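Local coordinates for A rubisco-like protein (Burkholderia fungorum, PDB 3NWR) that has no established reaction but adopts the rubisco large-chain fold and is probably a lyase, at residues A[20-25]-A[123-128]; A[103-108]-A[140-145]; A[307-312]-A[341-346]. All blocks are in the same frame, centred on the assembly; numbering follows the deposited sequence.

How the contacts relate
The three contacts run from the N-terminal domain to the catalytic barrel of a rubisco large-chain fold. Contact 1 pairs two strands of the antiparallel N-terminal sheet. Its centre lies about 29 Å from that of contact 2 and 28 Å from that of contact 3. Contacts 1 and 2 interleave along the chain, since 103-108 precedes 123-128 and 140-145 follows it; both also touch the second subunit. Contact 3 comes later, within the barrel. Contacts 2 and 3 have centres only about 10 Å apart and touch directly, with Glu143 N 3.0 Å from Leu310 O, a probable hydrogen bond. Contact 2 thus seats helix 107-114 against segment 307-312, which contact 3 holds to the next helix-to-strand loop.

Contact 1. Residues A[20-25]-A[123-128]; sequences LIETPL and EVTGVR
Glu22 and Thr125 meet in the tightly packed part of an antiparallel strand pair, where a classic beta bulge sets both Thr125 and Gly126 against a single residue. Glu22 O takes the amide of Thr125 at 2.8 Å from N to O, while the amide of Gly126 adds a weak bond to the same oxygen. Glu22 N donates to Gly126 O. The glutamate leaves the strand with CG anti to the backbone N (chi1 -178°); its CB lies 3.7 Å from Gly126 N, and the extended chain beyond runs out to Thr125. It crosses the threonine side chain at about a right angle, and Thr125 OG1 donates over 2.7 Å to the anti side of Glu22 OE2. Ser74 binds OE1, so both oxygens of this buried carboxylate are held. Beside the bulge, Thr23 OG1 donates to Glu123 O at 2.6 Å and accepts from Leu25 N, the second bond closing an ST turn where the strand ends.

Packing is looser toward the partly exposed margins. Leu25 CD1 rests 3.9 Å from Glu123 CG, and at the other end Leu20 and Arg128 exchange backbone bonds while the arginine leads away to Ser300. Even the buried pair Ile21 and Val127, lying side by side, approach no nearer than 4.2 Å between their CG2 atoms.

Strand 14-23 lies between 89-99, whose Trp89 packs on Glu22 and Thr125, and 126-133, an outermost strand within this chain of the antiparallel sheet of the rubisco-type N-terminal domain. Helix 27-37 covers the face of Ile21 and Val124, and Arg293 of the second subunit binds Val124 O.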
loop_
_atom_site.group_PDB
_atom_site.type_symbol
_atom_site.label_atom_id
_atom_site.label_comp_id
_atom_site.label_asym_id
_atom_site.label_seq_id
_atom_site.Cartn_x
_atom_site.Cartn_y
_atom_site.Cartn_z
ATOM N N LEU A 20 4.654 -12.195 13.722
ATOM C CA LEU A 20 3.784 -13.211 14.295
ATOM C C LEU A 20 3.340 -14.085 13.139
ATOM O O LEU A 20 2.751 -13.588 12.175
ATOM C CB LEU A 20 2.565 -12.560 14.962
ATOM C CG LEU A 20 1.391 -13.495 15.272
ATOM C CD1 LEU A 20 1.755 -14.454 16.392
ATOM C CD2 LEU A 20 0.149 -12.686 15.639
ATOM N N ILE A 21 3.624 -15.385 13.203
ATOM C CA ILE A 21 3.190 -16.274 12.140
ATOM C C ILE A 21 2.249 -17.342 12.671
ATOM O O ILE A 21 2.225 -17.627 13.870
ATOM C CB ILE A 21 4.368 -16.939 11.401
ATOM C CG1 ILE A 21 5.136 -17.883 12.334
ATOM C CG2 ILE A 21 5.278 -15.874 10.811
ATOM C CD1 ILE A 21 6.110 -18.798 11.591
ATOM N N GLU A 22 1.440 -17.885 11.773
ATOM C CA GLU A 22 0.503 -18.946 12.111
ATOM C C GLU A 22 0.576 -19.992 11.013
ATOM O O GLU A 22 0.552 -19.663 9.827
ATOM C CB GLU A 22 -0.911 -18.385 12.214
ATOM C CG GLU A 22 -1.975 -19.401 12.615
ATOM C CD GLU A 22 -3.371 -18.820 12.486
ATOM O OE1 GLU A 22 -3.680 -17.856 13.225
ATOM O OE2 GLU A 22 -4.134 -19.315 11.631
ATOM N N THR A 23 0.672 -21.261 11.405
ATOM C CA THR A 23 0.854 -22.337 10.440
ATOM C C THR A 23 0.524 -23.669 11.105
ATOM O O THR A 23 0.779 -23.843 12.295
ATOM C CB THR A 23 2.312 -22.381 9.913
ATOM O OG1 THR A 23 2.473 -23.476 9.004
ATOM C CG2 THR A 23 3.315 -22.517 11.074
ATOM N N PRO A 24 -0.065 -24.604 10.345
ATOM C CA PRO A 24 -0.279 -25.935 10.919
ATOM C C PRO A 24 1.004 -26.753 10.820
ATOM O O PRO A 24 1.081 -27.853 11.378
ATOM C CB PRO A 24 -1.350 -26.526 10.013
ATOM C CG PRO A 24 -1.079 -25.916 8.677
ATOM C CD PRO A 24 -0.571 -24.510 8.963
ATOM N N LEU A 25 1.996 -26.220 10.109
ATOM C CA LEU A 25 3.281 -26.885 9.946
ATOM C C LEU A 25 4.222 -26.499 11.088
ATOM O O LEU A 25 3.815 -25.832 12.042
ATOM C CB LEU A 25 3.897 -26.538 8.581
ATOM C CG LEU A 25 2.954 -26.662 7.377
ATOM C CD1 LEU A 25 3.662 -26.270 6.087
ATOM C CD2 LEU A 25 2.368 -28.071 7.267
ATOM N N GLU A 123 2.624 -21.871 3.162
ATOM C CA GLU A 123 2.845 -22.475 4.475
ATOM C C GLU A 123 2.028 -21.842 5.598
ATOM O O GLU A 123 1.837 -22.456 6.647
ATOM C CB GLU A 123 4.328 -22.416 4.856
ATOM C CG GLU A 123 5.221 -23.344 4.070
ATOM C CD GLU A 123 5.718 -22.732 2.778
ATOM O OE1 GLU A 123 5.277 -21.616 2.422
ATOM O OE2 GLU A 123 6.552 -23.378 2.105
ATOM N N VAL A 124 1.555 -20.614 5.394
ATOM C CA VAL A 124 0.991 -19.853 6.510
ATOM C C VAL A 124 -0.509 -19.567 6.436
ATOM O O VAL A 124 -1.072 -19.380 5.354
ATOM C CB VAL A 124 1.735 -18.513 6.717
ATOM C CG1 VAL A 124 3.233 -18.761 6.898
ATOM C CG2 VAL A 124 1.473 -17.563 5.549
ATOM N N THR A 125 -1.133 -19.532 7.606
ATOM C CA THR A 125 -2.518 -19.098 7.735
ATOM C C THR A 125 -2.587 -17.785 8.514
ATOM O O THR A 125 -3.660 -17.336 8.916
ATOM C CB THR A 125 -3.392 -20.183 8.408
ATOM O OG1 THR A 125 -2.808 -20.577 9.662
ATOM C CG2 THR A 125 -3.499 -21.391 7.490
ATOM N N GLY A 126 -1.422 -17.177 8.716
ATOM C CA GLY A 126 -1.301 -15.884 9.367
ATOM C C GLY A 126 0.143 -15.409 9.273
ATOM O O GLY A 126 1.073 -16.194 9.463
ATOM N N VAL A 127 0.337 -14.131 8.950
ATOM C CA VAL A 127 1.660 -13.516 8.966
ATOM C C VAL A 127 1.488 -12.017 9.139
ATOM O O VAL A 127 0.794 -11.359 8.341
ATOM C CB VAL A 127 2.480 -13.755 7.672
ATOM C CG1 VAL A 127 3.752 -12.934 7.699
ATOM C CG2 VAL A 127 2.831 -15.215 7.503
ATOM N N ARG A 128 2.112 -11.489 10.184
ATOM C CA ARG A 128 2.091 -10.059 10.444
ATOM C C ARG A 128 3.474 -9.572 10.823
ATOM O O ARG A 128 4.129 -10.143 11.695
ATOM C CB ARG A 128 1.109 -9.728 11.560
ATOM C CG ARG A 128 0.934 -8.225 11.833
ATOM C CD ARG A 128 -0.095 -8.067 12.914
ATOM N NE ARG A 128 -0.308 -6.702 13.373
ATOM C CZ ARG A 128 -1.401 -5.992 13.121
ATOM N NH1 ARG A 128 -2.372 -6.492 12.365
ATOM N NH2 ARG A 128 -1.514 -4.779 13.635
#

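Contact 2. Residues A[103-108]-A[140-145]; sequences IDANLP and ARFELP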
loop_
_atom_site.group_PDB
_atom_site.type_symbol
_atom_site.label_atom_id
_atom_site.label_comp_id
_atom_site.label_asym_id
_atom_site.label_seq_id
_atom_site.Cartn_x
_atom_site.Cartn_y
_atom_site.Cartn_z
ATOM N N ILE A 103 20.009 -5.064 0.282
ATOM C CA ILE A 103 19.001 -4.028 0.054
ATOM C C ILE A 103 19.624 -2.685 -0.316
ATOM O O ILE A 103 19.118 -1.957 -1.170
ATOM C CB ILE A 103 18.132 -3.827 1.320
ATOM C CG1 ILE A 103 17.727 -5.181 1.925
ATOM C CG2 ILE A 103 16.911 -2.960 1.018
ATOM C CD1 ILE A 103 17.020 -5.068 3.271
ATOM N N ASP A 104 20.725 -2.354 0.348
ATOM C CA ASP A 104 21.222 -0.985 0.361
ATOM C C ASP A 104 20.120 0.006 0.763
ATOM O O ASP A 104 19.132 -0.402 1.376
ATOM C CB ASP A 104 21.921 -0.615 -0.945
ATOM C CG ASP A 104 23.439 -0.678 -0.813
ATOM O OD1 ASP A 104 23.926 -0.848 0.330
ATOM O OD2 ASP A 104 24.147 -0.568 -1.835
ATOM N N ALA A 105 20.293 1.291 0.461
ATOM C CA ALA A 105 19.389 2.313 1.008
ATOM C C ALA A 105 18.181 2.545 0.114
ATOM O O ALA A 105 17.886 3.667 -0.278
ATOM C CB ALA A 105 20.136 3.626 1.249
ATOM N N ASN A 106 17.486 1.461 -0.179
ATOM C CA ASN A 106 16.384 1.443 -1.126
ATOM C C ASN A 106 15.092 1.178 -0.352
ATOM O O ASN A 106 14.802 0.032 0.022
ATOM C CB ASN A 106 16.651 0.319 -2.139
ATOM C CG ASN A 106 15.683 0.334 -3.313
ATOM O OD1 ASN A 106 14.465 0.268 -3.133
ATOM N ND2 ASN A 106 16.224 0.411 -4.528
ATOM N N LEU A 107 14.333 2.243 -0.101
ATOM C CA LEU A 107 13.163 2.165 0.773
ATOM C C LEU A 107 12.070 1.223 0.258
ATOM O O LEU A 107 11.626 0.340 0.997
ATOM C CB LEU A 107 12.610 3.563 1.061
ATOM C CG LEU A 107 11.448 3.644 2.058
ATOM C CD1 LEU A 107 11.712 2.831 3.333
ATOM C CD2 LEU A 107 11.172 5.107 2.409
ATOM N N PRO A 108 11.626 1.388 -0.999
ATOM C CA PRO A 108 10.577 0.448 -1.431
ATOM C C PRO A 108 11.045 -1.013 -1.535
ATOM O O PRO A 108 10.248 -1.924 -1.314
ATOM C CB PRO A 108 10.121 1.022 -2.780
ATOM C CG PRO A 108 11.314 1.820 -3.283
ATOM C CD PRO A 108 11.926 2.409 -2.024
ATOM N N ALA A 140 20.541 6.586 8.646
ATOM C CA ALA A 140 21.116 7.827 8.146
ATOM C C ALA A 140 21.152 7.920 6.621
ATOM O O ALA A 140 21.297 9.012 6.076
ATOM C CB ALA A 140 22.536 8.015 8.722
ATOM N N ARG A 141 21.023 6.786 5.936
ATOM C CA ARG A 141 21.121 6.763 4.486
ATOM C C ARG A 141 19.769 7.031 3.834
ATOM O O ARG A 141 19.658 7.085 2.615
ATOM C CB ARG A 141 21.700 5.427 4.013
ATOM C CG ARG A 141 23.119 5.186 4.523
ATOM C CD ARG A 141 23.535 3.726 4.383
ATOM N NE ARG A 141 23.626 3.300 2.991
ATOM C CZ ARG A 141 23.786 2.037 2.602
ATOM N NH1 ARG A 141 23.870 1.057 3.497
ATOM N NH2 ARG A 141 23.857 1.751 1.309
ATOM N N PHE A 142 18.750 7.220 4.666
ATOM C CA PHE A 142 17.431 7.605 4.172
ATOM C C PHE A 142 17.175 9.075 4.490
ATOM O O PHE A 142 18.120 9.858 4.582
ATOM C CB PHE A 142 16.367 6.673 4.758
ATOM C CG PHE A 142 16.563 5.228 4.369
ATOM C CD1 PHE A 142 15.893 4.692 3.280
ATOM C CD2 PHE A 142 17.437 4.418 5.075
ATOM C CE1 PHE A 142 16.074 3.359 2.913
ATOM C CE2 PHE A 142 17.630 3.078 4.721
ATOM C CZ PHE A 142 16.944 2.546 3.632
ATOM N N GLU A 143 15.916 9.467 4.641
ATOM C CA GLU A 143 15.610 10.862 4.909
ATOM C C GLU A 143 15.187 11.086 6.351
ATOM O O GLU A 143 14.431 10.297 6.913
ATOM C CB GLU A 143 14.518 11.358 3.959
ATOM C CG GLU A 143 14.981 11.454 2.506
ATOM C CD GLU A 143 15.998 12.572 2.305
ATOM O OE1 GLU A 143 15.922 13.576 3.032
ATOM O OE2 GLU A 143 16.869 12.449 1.420
ATOM N N LEU A 144 15.674 12.183 6.934
ATOM C CA LEU A 144 15.248 12.617 8.258
ATOM C C LEU A 144 14.078 13.582 8.135
ATOM O O LEU A 144 13.922 14.242 7.111
ATOM C CB LEU A 144 16.406 13.337 8.952
ATOM C CG LEU A 144 17.619 12.468 9.268
ATOM C CD1 LEU A 144 18.806 13.345 9.665
ATOM C CD2 LEU A 144 17.283 11.481 10.371
ATOM N N PRO A 145 13.267 13.688 9.195
ATOM C CA PRO A 145 12.244 14.736 9.187
ATOM C C PRO A 145 12.931 16.098 9.091
ATOM O O PRO A 145 13.903 16.356 9.813
ATOM C CB PRO A 145 11.552 14.585 10.543
ATOM C CG PRO A 145 12.427 13.703 11.363
ATOM C CD PRO A 145 13.309 12.927 10.455
HETATM O O HOH W 1 17.762 6.371 0.580
#
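Arg141 and Asp104 approach with their flat groups nearly perpendicular, the carboxylate and guanidinium planes standing 81° apart. Arg141 NH2 reaches Asp104 OD1 at 2.8 Å in an almost straight bond, so this is a one-nitrogen salt bridge and not a paired, coplanar one. The oxygen lies in the guanidinium plane, yet the nitrogen comes down on it from above the carboxylate. A bend at chi3 (65°) brings the guanidinium beside Asp104 and Ala105, and Ala105 N then sits over one of its faces.

Ala105, the centre of an inverse gamma turn, occupies the angle between the two main side chains of the other segment. Its CB touches Arg141 CB at 3.7 Å and also lies over one face of the Phe142 ring, offset toward the rim. The ring meets the backbone with its far end: Phe142 CZ is 3.6 Å from Ala105 CA. Leu107 approaches the edge instead, its N lying in the ring plane 3.7 Å from Phe142 CE1, while its CB adds an apolar contact to the same carbon. Between the two backbones, a water donates to Ala105 O at 2.8 Å and to Arg141 O, tying them together where they do not meet directly.

Asn106 is the N-cap of helix 107-114, its OD1 accepting from Thr109 N, while ND2 donates to Thr237 O of the second subunit. Tyr138 of helix 136-139 meets Phe142 edge-to-face and hydrogen-bonds Asp104 O, while Leu107 packs onto helix 267-276. The contact thus sets the start of helix 107-114 against the loop that leads from helix 136-139 to helix 148-156.

Contact 3. Residues A[307-312]-A[341-346]; sequences LWRLSG and TPLAAG
Arg309 gives both terminal nitrogens to Thr341 O, NH1 at 2.9 Å and NH2 at 3.1 Å from that single oxygen. The acceptor lies near the guanidinium plane, whereas both donors come from one face of the peptide carbonyl. Leu343 supplies the apolar half of the first shell. Running antiparallel to the arginine side chain, it sets CD2 over the centre of one guanidinium face, 3.5 Å from Arg309 CZ. Its other methyl, CD1, touches both Arg309 CB and Leu310 CD2, each at 3.9 Å.

A second shell fixes this arrangement. Asp349 OD1 forms a salt bridge with Arg309 NH1 and also accepts from Leu343 N, so one carboxylate positions both the cation and the leucine lying over it. Gln305 holds NH2 from the preceding turn of the helix; together these partners limit rotation of the group. From Arg309 to Gly312 the chain makes a type I beta turn, and the positive phi of Gly312 takes it out of the helical path. Ser311 OG, donating to Trp308 O, braces that turn.

Helix 301-309 here leads into strand 315-319, and the loop after helix 329-340 leads into the adjacent strand 352-355. In a TIM barrel, such helix-to-strand connections lie at the end away from the active-site mouth. Helix 107-114 packs on Leu310, and Arg139 of helix 136-139 touches Leu310 and Leu343.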
loop_
_atom_site.group_PDB
_atom_site.type_symbol
_atom_site.label_atom_id
_atom_site.label_comp_id
_atom_site.label_asym_id
_atom_site.label_seq_id
_atom_site.Cartn_x
_atom_site.Cartn_y
_atom_site.Cartn_z
ATOM N N LEU A 307 9.158 2.322 8.474
ATOM C CA LEU A 307 9.323 2.474 7.034
ATOM C C LEU A 307 8.947 3.877 6.584
ATOM O O LEU A 307 9.691 4.514 5.838
ATOM C CB LEU A 307 8.481 1.444 6.295
ATOM C CG LEU A 307 8.871 -0.007 6.545
ATOM C CD1 LEU A 307 7.812 -0.901 5.926
ATOM C CD2 LEU A 307 10.242 -0.291 5.949
ATOM N N TRP A 308 7.802 4.372 7.041
ATOM C CA TRP A 308 7.387 5.715 6.632
ATOM C C TRP A 308 8.316 6.827 7.115
ATOM O O TRP A 308 8.550 7.794 6.408
ATOM C CB TRP A 308 5.898 5.971 6.946
ATOM C CG TRP A 308 5.102 5.373 5.853
ATOM C CD1 TRP A 308 4.352 4.219 5.883
ATOM C CD2 TRP A 308 5.074 5.838 4.513
ATOM N NE1 TRP A 308 3.832 3.969 4.626
ATOM C CE2 TRP A 308 4.263 4.956 3.774
ATOM C CE3 TRP A 308 5.644 6.941 3.865
ATOM C CZ2 TRP A 308 4.012 5.142 2.410
ATOM C CZ3 TRP A 308 5.400 7.117 2.525
ATOM C CH2 TRP A 308 4.594 6.222 1.807
ATOM N N ARG A 309 8.875 6.675 8.311
ATOM C CA ARG A 309 9.784 7.700 8.801
ATOM C C ARG A 309 11.063 7.781 7.961
ATOM O O ARG A 309 11.683 8.842 7.872
ATOM C CB ARG A 309 10.064 7.482 10.284
ATOM C CG ARG A 309 8.927 8.018 11.142
ATOM C CD ARG A 309 8.993 7.543 12.583
ATOM N NE ARG A 309 10.161 8.057 13.289
ATOM C CZ ARG A 309 10.390 7.824 14.576
ATOM N NH1 ARG A 309 11.474 8.322 15.163
ATOM N NH2 ARG A 309 9.525 7.088 15.278
ATOM N N LEU A 310 11.438 6.681 7.316
ATOM C CA LEU A 310 12.596 6.703 6.416
ATOM C C LEU A 310 12.378 7.600 5.194
ATOM O O LEU A 310 13.345 7.985 4.527
ATOM C CB LEU A 310 12.998 5.290 5.973
ATOM C CG LEU A 310 13.381 4.335 7.110
ATOM C CD1 LEU A 310 13.639 2.923 6.579
ATOM C CD2 LEU A 310 14.602 4.848 7.874
ATOM N N SER A 311 11.125 7.929 4.887
ATOM C CA SER A 311 10.852 8.846 3.773
ATOM C C SER A 311 10.936 10.309 4.188
ATOM O O SER A 311 10.872 11.208 3.347
ATOM C CB SER A 311 9.481 8.581 3.150
ATOM O OG SER A 311 8.446 9.020 4.011
ATOM N N GLY A 312 11.051 10.559 5.488
ATOM C CA GLY A 312 11.263 11.914 5.965
ATOM C C GLY A 312 10.019 12.687 6.365
ATOM O O GLY A 312 10.075 13.909 6.554
ATOM N N THR A 341 9.771 7.787 19.786
ATOM C CA THR A 341 10.950 6.959 19.969
ATOM C C THR A 341 11.867 7.088 18.756
ATOM O O THR A 341 11.449 6.784 17.643
ATOM C CB THR A 341 10.536 5.486 20.147
ATOM O OG1 THR A 341 9.620 5.376 21.245
ATOM C CG2 THR A 341 11.762 4.578 20.391
ATOM N N PRO A 342 13.120 7.546 18.954
ATOM C CA PRO A 342 14.042 7.625 17.809
ATOM C C PRO A 342 14.222 6.258 17.165
ATOM O O PRO A 342 14.195 5.231 17.855
ATOM C CB PRO A 342 15.362 8.087 18.441
ATOM C CG PRO A 342 14.940 8.800 19.693
ATOM C CD PRO A 342 13.750 8.022 20.200
ATOM N N LEU A 343 14.386 6.232 15.847
ATOM C CA LEU A 343 14.502 4.956 15.148
ATOM C C LEU A 343 15.754 4.185 15.573
ATOM O O LEU A 343 15.762 2.955 15.583
ATOM C CB LEU A 343 14.482 5.156 13.623
ATOM C CG LEU A 343 13.174 5.667 12.996
ATOM C CD1 LEU A 343 13.242 5.630 11.471
ATOM C CD2 LEU A 343 11.980 4.860 13.502
ATOM N N ALA A 344 16.813 4.911 15.917
ATOM C CA ALA A 344 18.050 4.278 16.373
ATOM C C ALA A 344 18.767 5.197 17.347
ATOM O O ALA A 344 18.495 6.393 17.393
ATOM C CB ALA A 344 18.955 3.937 15.193
ATOM N N ALA A 345 19.679 4.629 18.129
ATOM C CA ALA A 345 20.406 5.408 19.125
ATOM C C ALA A 345 21.031 6.663 18.527
ATOM O O ALA A 345 21.757 6.598 17.538
ATOM C CB ALA A 345 21.473 4.552 19.799
ATOM N N GLY A 346 20.727 7.807 19.131
ATOM C CA GLY A 346 21.339 9.067 18.753
ATOM C C GLY A 346 20.862 9.734 17.471
ATOM O O GLY A 346 21.464 10.707 17.024
#